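Local coordinates for protein DegQ (Legionella fallonii, PDB 3PV2) that acts as an HtrA-family serine protease with a trypsin fold and PDZ domains, assembles into large self-compartmentizing 12-mers and probably degrades misfolded proteins, at residues B[31-36]-B[104-109]; B[35-40]-B[96-101]. One frame throughout, in Å; residues are numbered along the deposited sequence.

In the fold
After the N-terminal helix 22-28 the chain enters strand 32-40, which takes part in both contacts. Strand 74-85, strand 90-93 and helix 95-98 come next; contact 2 then closes a long loop by bringing 96-101 back against the later half of that first strand. The chain continues directly into strand 101-107, whose end pairs with 31-36 in contact 1, so contact 2 nests inside the wider loop of contact 1. Their centres lie about 13 Å apart, and they meet at I104, which packs on I98 and V37. Contact 1 joins the first and last strands in the order of the N-terminal six-stranded barrel, while contact 2 packs the short helix and its turn against strand 32-40.

Contact 1: B[31-36]-B[104-109]; sequences AIVNVA and ITVTLQ
A36 and T105 exchange two backbone hydrogen bonds, of which T105 N to A36 O is the shorter at 2.8 Å and nearly straight at the hydrogen, 174°. Its mate runs from A36 N to T105 O. Two residues earlier on the first strand, N34 and T107 repeat the motif, with N34 N reaching T107 O at 3.0 Å and T107 N returning to N34 O. V35 and V106 form the non-hydrogen-bonded pair between these two rings, in a regular antiparallel ladder. N34 O also receives a CA-H contact from V106 CA at 3.3 Å. Beyond T107 the ladder is carried on by a water, which donates to I32 O at 2.7 Å and accepts from Q109 N.

V35 and V106 share one face of the sheet. There V35 CG1, set anti to its own N by a chi1 of 174°, lies alongside I104 CG2 at 3.8 Å, both side chains pointing the same way. V33 CB lies 3.9 Å from V106 CG1, the two side chains set at a slant, while V33 CG1 runs beside L108 CD2 at 3.8 Å. On the opposite face, N34 and T107 meet through their CB atoms, 4.2 Å apart.

The pairing closes the N-terminal trypsin-like barrel. Along its flanks A31, V33 and V35 bond to strand 74-85, and I104 and V106 to strand 113-122. V35 and I104 also pack on helix 95-98, whereas T105 touches R401 of the second subunit.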
ATOM      1  N   ALA B  31     -13.412  51.752  17.813  1.00 47.70           N
ATOM      2  CA  ALA B  31     -14.376  51.502  16.753  1.00 45.28           C
ATOM      3  C   ALA B  31     -14.309  50.048  16.304  1.00 43.67           C
ATOM      4  O   ALA B  31     -15.207  49.580  15.613  1.00 43.70           O
ATOM      5  CB  ALA B  31     -14.139  52.440  15.600  1.00 43.99           C
ATOM      6  N   ILE B  32     -13.228  49.352  16.662  1.00 42.47           N
ATOM      7  CA  ILE B  32     -12.926  48.022  16.143  1.00 41.23           C
ATOM      8  C   ILE B  32     -13.373  46.983  17.171  1.00 42.89           C
ATOM      9  O   ILE B  32     -12.961  47.046  18.328  1.00 45.17           O
ATOM     10  CB  ILE B  32     -11.463  47.819  16.002  1.00 41.80           C
ATOM     11  CG1 ILE B  32     -10.818  49.011  15.253  1.00 42.11           C
ATOM     12  CG2 ILE B  32     -11.151  46.484  15.220  1.00 35.95           C
ATOM     13  CD1 ILE B  32     -11.450  49.362  13.943  1.00 40.39           C
ATOM     14  N   VAL B  33     -14.223  46.053  16.761  1.00 41.42           N
ATOM     15  CA  VAL B  33     -14.855  45.141  17.684  1.00 41.18           C
ATOM     16  C   VAL B  33     -14.497  43.732  17.292  1.00 40.27           C
ATOM     17  O   VAL B  33     -14.081  43.459  16.144  1.00 38.57           O
ATOM     18  CB  VAL B  33     -16.333  45.192  17.596  1.00 41.65           C
ATOM     19  CG1 VAL B  33     -16.886  46.635  17.782  1.00 41.00           C
ATOM     20  CG2 VAL B  33     -16.785  44.568  16.289  1.00 39.31           C
ATOM     21  N   ASN B  34     -14.696  42.837  18.246  1.00 41.08           N
ATOM     22  CA  ASN B  34     -14.585  41.409  17.978  1.00 41.46           C
ATOM     23  C   ASN B  34     -16.003  40.909  17.700  1.00 41.97           C
ATOM     24  O   ASN B  34     -16.929  41.352  18.303  1.00 40.77           O
ATOM     25  CB  ASN B  34     -13.964  40.727  19.199  1.00 42.48           C
ATOM     26  CG  ASN B  34     -13.869  39.224  19.049  1.00 45.29           C
ATOM     27  OD1 ASN B  34     -12.870  38.678  18.552  1.00 48.14           O
ATOM     28  ND2 ASN B  34     -14.918  38.544  19.462  1.00 44.01           N
ATOM     29  N   VAL B  35     -16.129  40.031  16.723  1.00 42.81           N
ATOM     30  CA  VAL B  35     -17.367  39.422  16.328  1.00 43.42           C
ATOM     31  C   VAL B  35     -17.182  37.932  16.457  1.00 45.73           C
ATOM     32  O   VAL B  35     -16.319  37.368  15.767  1.00 45.83           O
ATOM     33  CB  VAL B  35     -17.671  39.668  14.827  1.00 42.82           C
ATOM     34  CG1 VAL B  35     -18.895  38.905  14.427  1.00 42.06           C
ATOM     35  CG2 VAL B  35     -17.874  41.120  14.539  1.00 39.89           C
ATOM     36  N   ALA B  36     -17.983  37.318  17.331  1.00 48.31           N
ATOM     37  CA  ALA B  36     -17.937  35.889  17.620  1.00 51.28           C
ATOM     38  C   ALA B  36     -19.261  35.289  17.185  1.00 53.68           C
ATOM     39  O   ALA B  36     -20.309  35.817  17.569  1.00 53.08           O
ATOM     40  CB  ALA B  36     -17.720  35.669  19.171  1.00 51.18           C
ATOM     41  N   ILE B 104     -24.603  35.671  17.233  1.00 56.32           N
ATOM     42  CA  ILE B 104     -23.536  36.602  17.013  1.00 54.75           C
ATOM     43  C   ILE B 104     -23.391  37.569  18.162  1.00 53.75           C
ATOM     44  O   ILE B 104     -24.293  38.368  18.446  1.00 52.61           O
ATOM     45  CB  ILE B 104     -23.772  37.474  15.771  1.00 54.95           C
ATOM     46  CG1 ILE B 104     -24.314  36.643  14.593  1.00 56.23           C
ATOM     47  CG2 ILE B 104     -22.475  38.162  15.387  1.00 51.27           C
ATOM     48  CD1 ILE B 104     -24.801  37.466  13.447  1.00 56.76           C
ATOM     49  N   THR B 105     -22.206  37.554  18.746  1.00 53.07           N
ATOM     50  CA  THR B 105     -21.905  38.336  19.917  1.00 53.32           C
ATOM     51  C   THR B 105     -20.739  39.277  19.606  1.00 51.35           C
ATOM     52  O   THR B 105     -19.658  38.870  19.123  1.00 49.98           O
ATOM     53  CB  THR B 105     -21.627  37.406  21.120  1.00 54.38           C
ATOM     54  OG1 THR B 105     -22.683  36.461  21.226  1.00 57.87           O
ATOM     55  CG2 THR B 105     -21.562  38.163  22.392  1.00 56.92           C
ATOM     56  N   VAL B 106     -20.973  40.557  19.886  1.00 50.15           N
ATOM     57  CA  VAL B 106     -19.977  41.569  19.635  1.00 48.98           C
ATOM     58  C   VAL B 106     -19.315  41.967  20.934  1.00 49.37           C
ATOM     59  O   VAL B 106     -20.010  42.224  21.898  1.00 51.04           O
ATOM     60  CB  VAL B 106     -20.641  42.757  18.920  1.00 48.70           C
ATOM     61  CG1 VAL B 106     -19.786  43.983  18.983  1.00 45.96           C
ATOM     62  CG2 VAL B 106     -20.947  42.358  17.453  1.00 43.16           C
ATOM     63  N   THR B 107     -17.982  42.031  20.959  1.00 47.14           N
ATOM     64  CA  THR B 107     -17.234  42.555  22.109  1.00 48.17           C
ATOM     65  C   THR B 107     -16.498  43.847  21.809  1.00 47.56           C
ATOM     66  O   THR B 107     -15.698  43.918  20.881  1.00 48.50           O
ATOM     67  CB  THR B 107     -16.188  41.546  22.619  1.00 48.98           C
ATOM     68  OG1 THR B 107     -16.806  40.271  22.825  1.00 50.16           O
ATOM     69  CG2 THR B 107     -15.497  42.045  23.954  1.00 49.87           C
ATOM     70  N   LEU B 108     -16.716  44.848  22.619  1.00 49.13           N
ATOM     71  CA  LEU B 108     -16.101  46.136  22.450  1.00 50.41           C
ATOM     72  C   LEU B 108     -14.807  46.173  23.203  1.00 52.20           C
ATOM     73  O   LEU B 108     -14.568  45.401  24.106  1.00 53.83           O
ATOM     74  CB  LEU B 108     -16.981  47.248  23.053  1.00 50.99           C
ATOM     75  CG  LEU B 108     -18.428  47.360  22.630  1.00 49.63           C
ATOM     76  CD1 LEU B 108     -19.109  48.614  23.246  1.00 48.77           C
ATOM     77  CD2 LEU B 108     -18.578  47.374  21.107  1.00 48.99           C
ATOM     78  N   GLN B 109     -14.018  47.172  22.900  1.00 54.69           N
ATOM     79  CA  GLN B 109     -12.767  47.336  23.552  1.00 58.31           C
ATOM     80  C   GLN B 109     -12.969  47.556  25.043  1.00 61.31           C
ATOM     81  O   GLN B 109     -12.240  47.012  25.830  1.00 62.90           O
ATOM     82  CB  GLN B 109     -12.083  48.523  22.935  1.00 58.98           C
ATOM     83  CG  GLN B 109     -10.801  48.879  23.551  1.00 63.66           C
ATOM     84  CD  GLN B 109     -10.561  50.348  23.434  1.00 69.81           C
ATOM     85  OE1 GLN B 109      -9.664  50.789  22.699  1.00 70.95           O
ATOM     86  NE2 GLN B 109     -11.389  51.131  24.136  1.00 75.39           N
TER
HETATM   87  O   HOH W   1     -14.327  48.230  20.339  1.00 55.29           O

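Contact 2: B[35-40]-B[96-101]; sequences VAVQGY and HVIRNA
Strand 35-40 runs extended past the end of helix 95-98, with V35 and V37 directed at V97, I98 and A101, where the chain leaves the helix in a type II turn from I98 to A101. N100, at the third position of the turn, takes the left-handed conformation (phi 66°), and the closing bond from A101 N to I98 O is weak.

V37 has the largest share of the packing and splits its two methyls. With CG1 anti to the backbone N (chi1 180°), that methyl presses on A101 CB at 3.3 Å, closer than usual van der Waals contact. CG2 instead turns to the helix end, where it lies 3.4 Å from V97 O and 4.0 Å from I98 CG2. Two residues back, on the same side of the strand, V35 CG1 meets V97 CG1 at 3.9 Å, the two side chains set at a slant to each other, and also reaches I98 CG2. Further along, G39 CA comes within 3.7 Å of N100 O. A single water then bridges the strand end to the turn, accepting from Y40 N at 3.0 Å and donating to N100 O at 2.6 Å.

H96, next to this patch, is hydrogen-bonded through ND1 to D126 and touches S205, consistent with the His-Asp-Ser catalytic triad of a trypsin fold. V97 O, which V37 CG2 approaches, is bound by S77 OG from strand 74-85.

The two segments share no direct hydrogen bond. Their contact therefore rests on the methyl groups of V35, V37, V97, I98 and A101, with the bridging water as its polar link, and it seats the short helix that carries H96 against the first strand of the barrel.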
ATOM      1  N   VAL B  35     -16.129  40.031  16.723  1.00 42.81           N
ATOM      2  CA  VAL B  35     -17.367  39.422  16.328  1.00 43.42           C
ATOM      3  C   VAL B  35     -17.182  37.932  16.457  1.00 45.73           C
ATOM      4  O   VAL B  35     -16.319  37.368  15.767  1.00 45.83           O
ATOM      5  CB  VAL B  35     -17.671  39.668  14.827  1.00 42.82           C
ATOM      6  CG1 VAL B  35     -18.895  38.905  14.427  1.00 42.06           C
ATOM      7  CG2 VAL B  35     -17.874  41.120  14.539  1.00 39.89           C
ATOM      8  N   ALA B  36     -17.983  37.318  17.331  1.00 48.31           N
ATOM      9  CA  ALA B  36     -17.937  35.889  17.620  1.00 51.28           C
ATOM     10  C   ALA B  36     -19.261  35.289  17.185  1.00 53.68           C
ATOM     11  O   ALA B  36     -20.309  35.817  17.569  1.00 53.08           O
ATOM     12  CB  ALA B  36     -17.720  35.669  19.171  1.00 51.18           C
ATOM     13  N   VAL B  37     -19.199  34.203  16.422  1.00 57.52           N
ATOM     14  CA  VAL B  37     -20.385  33.508  15.884  1.00 61.89           C
ATOM     15  C   VAL B  37     -20.359  32.051  16.297  1.00 66.57           C
ATOM     16  O   VAL B  37     -19.280  31.437  16.342  1.00 66.91           O
ATOM     17  CB  VAL B  37     -20.412  33.542  14.327  1.00 61.76           C
ATOM     18  CG1 VAL B  37     -21.640  32.814  13.752  1.00 61.36           C
ATOM     19  CG2 VAL B  37     -20.367  34.982  13.850  1.00 60.76           C
ATOM     20  N   GLN B  38     -21.545  31.532  16.592  1.00 70.70           N
ATOM     21  CA  GLN B  38     -21.806  30.132  16.914  1.00 76.14           C
ATOM     22  C   GLN B  38     -22.832  29.678  15.901  1.00 78.56           C
ATOM     23  O   GLN B  38     -23.779  30.411  15.626  1.00 77.65           O
ATOM     24  CB  GLN B  38     -22.484  29.997  18.303  1.00 77.63           C
ATOM     25  CG  GLN B  38     -21.566  30.098  19.528  1.00 81.67           C
ATOM     26  CD  GLN B  38     -20.755  31.417  19.596  1.00 82.72           C
ATOM     27  OE1 GLN B  38     -21.317  32.531  19.519  1.00 83.81           O
ATOM     28  NE2 GLN B  38     -19.439  31.289  19.749  1.00 82.32           N
ATOM     29  N   GLY B  39     -22.725  28.474  15.381  1.00 82.98           N
ATOM     30  CA  GLY B  39     -23.767  28.047  14.480  1.00 86.70           C
ATOM     31  C   GLY B  39     -23.735  26.598  14.122  1.00 92.02           C
ATOM     32  O   GLY B  39     -22.929  25.845  14.648  1.00 93.14           O
ATOM     33  N   TYR B  40     -24.656  26.221  13.239  1.00 97.12           N
ATOM     34  CA  TYR B  40     -24.655  24.914  12.595  1.00102.90           C
ATOM     35  C   TYR B  40     -24.588  25.102  11.080  1.00104.83           C
ATOM     36  O   TYR B  40     -25.250  25.981  10.517  1.00103.77           O
ATOM     37  CB  TYR B  40     -25.894  24.092  12.965  1.00105.41           C
ATOM     38  CG  TYR B  40     -25.966  23.719  14.434  1.00109.92           C
ATOM     39  CD1 TYR B  40     -26.162  24.700  15.411  1.00111.78           C
ATOM     40  CD2 TYR B  40     -25.847  22.393  14.855  1.00115.22           C
ATOM     41  CE1 TYR B  40     -26.221  24.385  16.755  1.00113.92           C
ATOM     42  CE2 TYR B  40     -25.913  22.065  16.212  1.00117.70           C
ATOM     43  CZ  TYR B  40     -26.101  23.072  17.153  1.00116.86           C
ATOM     44  OH  TYR B  40     -26.170  22.788  18.497  1.00118.58           O
ATOM     45  N   HIS B  96     -18.610  36.257   5.149  1.00 50.57           N
ATOM     46  CA  HIS B  96     -18.076  34.935   5.513  1.00 52.21           C
ATOM     47  C   HIS B  96     -17.889  34.774   7.019  1.00 53.38           C
ATOM     48  O   HIS B  96     -17.999  33.671   7.514  1.00 55.68           O
ATOM     49  CB  HIS B  96     -16.816  34.572   4.745  1.00 51.74           C
ATOM     50  CG  HIS B  96     -15.562  35.200   5.272  1.00 49.93           C
ATOM     51  ND1 HIS B  96     -14.947  36.249   4.639  1.00 46.11           N
ATOM     52  CD2 HIS B  96     -14.772  34.888   6.331  1.00 51.01           C
ATOM     53  CE1 HIS B  96     -13.849  36.581   5.302  1.00 49.76           C
ATOM     54  NE2 HIS B  96     -13.732  35.778   6.345  1.00 48.19           N
ATOM     55  N   VAL B  97     -17.670  35.865   7.751  1.00 52.48           N
ATOM     56  CA  VAL B  97     -17.555  35.780   9.213  1.00 52.06           C
ATOM     57  C   VAL B  97     -18.874  35.318   9.841  1.00 54.25           C
ATOM     58  O   VAL B  97     -18.892  34.490  10.771  1.00 55.22           O
ATOM     59  CB  VAL B  97     -17.037  37.139   9.787  1.00 50.23           C
ATOM     60  CG1 VAL B  97     -17.162  37.256  11.301  1.00 49.97           C
ATOM     61  CG2 VAL B  97     -15.579  37.350   9.382  1.00 50.86           C
ATOM     62  N   ILE B  98     -19.989  35.872   9.370  1.00 55.38           N
ATOM     63  CA  ILE B  98     -21.280  35.614   9.999  1.00 55.75           C
ATOM     64  C   ILE B  98     -22.192  34.599   9.329  1.00 58.79           C
ATOM     65  O   ILE B  98     -23.264  34.337   9.853  1.00 58.31           O
ATOM     66  CB  ILE B  98     -22.115  36.932  10.275  1.00 55.09           C
ATOM     67  CG1 ILE B  98     -22.456  37.717   9.004  1.00 52.59           C
ATOM     68  CG2 ILE B  98     -21.371  37.829  11.249  1.00 51.46           C
ATOM     69  CD1 ILE B  98     -23.395  37.027   7.980  1.00 52.99           C
ATOM     70  N   ARG B  99     -21.802  34.044   8.193  1.00 61.33           N
ATOM     71  CA  ARG B  99     -22.697  33.128   7.518  1.00 65.10           C
ATOM     72  C   ARG B  99     -23.021  31.918   8.381  1.00 66.70           C
ATOM     73  O   ARG B  99     -22.140  31.385   9.075  1.00 66.58           O
ATOM     74  CB  ARG B  99     -22.129  32.648   6.192  1.00 66.75           C
ATOM     75  CG  ARG B  99     -22.648  33.453   5.014  1.00 71.34           C
ATOM     76  CD  ARG B  99     -22.484  32.726   3.709  1.00 74.85           C
ATOM     77  NE  ARG B  99     -21.094  32.378   3.454  1.00 76.73           N
ATOM     78  CZ  ARG B  99     -20.214  33.155   2.818  1.00 78.22           C
ATOM     79  NH1 ARG B  99     -20.556  34.369   2.390  1.00 77.94           N
ATOM     80  NH2 ARG B  99     -18.967  32.721   2.625  1.00 76.54           N
ATOM     81  N   ASN B 100     -24.285  31.489   8.289  1.00 68.05           N
ATOM     82  CA  ASN B 100     -24.808  30.348   9.028  1.00 69.76           C
ATOM     83  C   ASN B 100     -24.847  30.587  10.533  1.00 68.75           C
ATOM     84  O   ASN B 100     -24.838  29.647  11.315  1.00 70.40           O
ATOM     85  CB  ASN B 100     -24.007  29.095   8.707  1.00 71.16           C
ATOM     86  CG  ASN B 100     -24.002  28.772   7.214  1.00 73.83           C
ATOM     87  OD1 ASN B 100     -25.054  28.619   6.594  1.00 78.22           O
ATOM     88  ND2 ASN B 100     -22.816  28.655   6.636  1.00 73.91           N
ATOM     89  N   ALA B 101     -24.906  31.840  10.950  1.00 65.81           N
ATOM     90  CA  ALA B 101     -24.856  32.110  12.360  1.00 65.21           C
ATOM     91  C   ALA B 101     -26.185  31.699  12.964  1.00 65.71           C
ATOM     92  O   ALA B 101     -27.203  31.939  12.369  1.00 65.55           O
ATOM     93  CB  ALA B 101     -24.608  33.570  12.607  1.00 63.23           C
TER
HETATM   94  O   HOH W   2     -26.735  28.185  12.409  1.00 65.44           O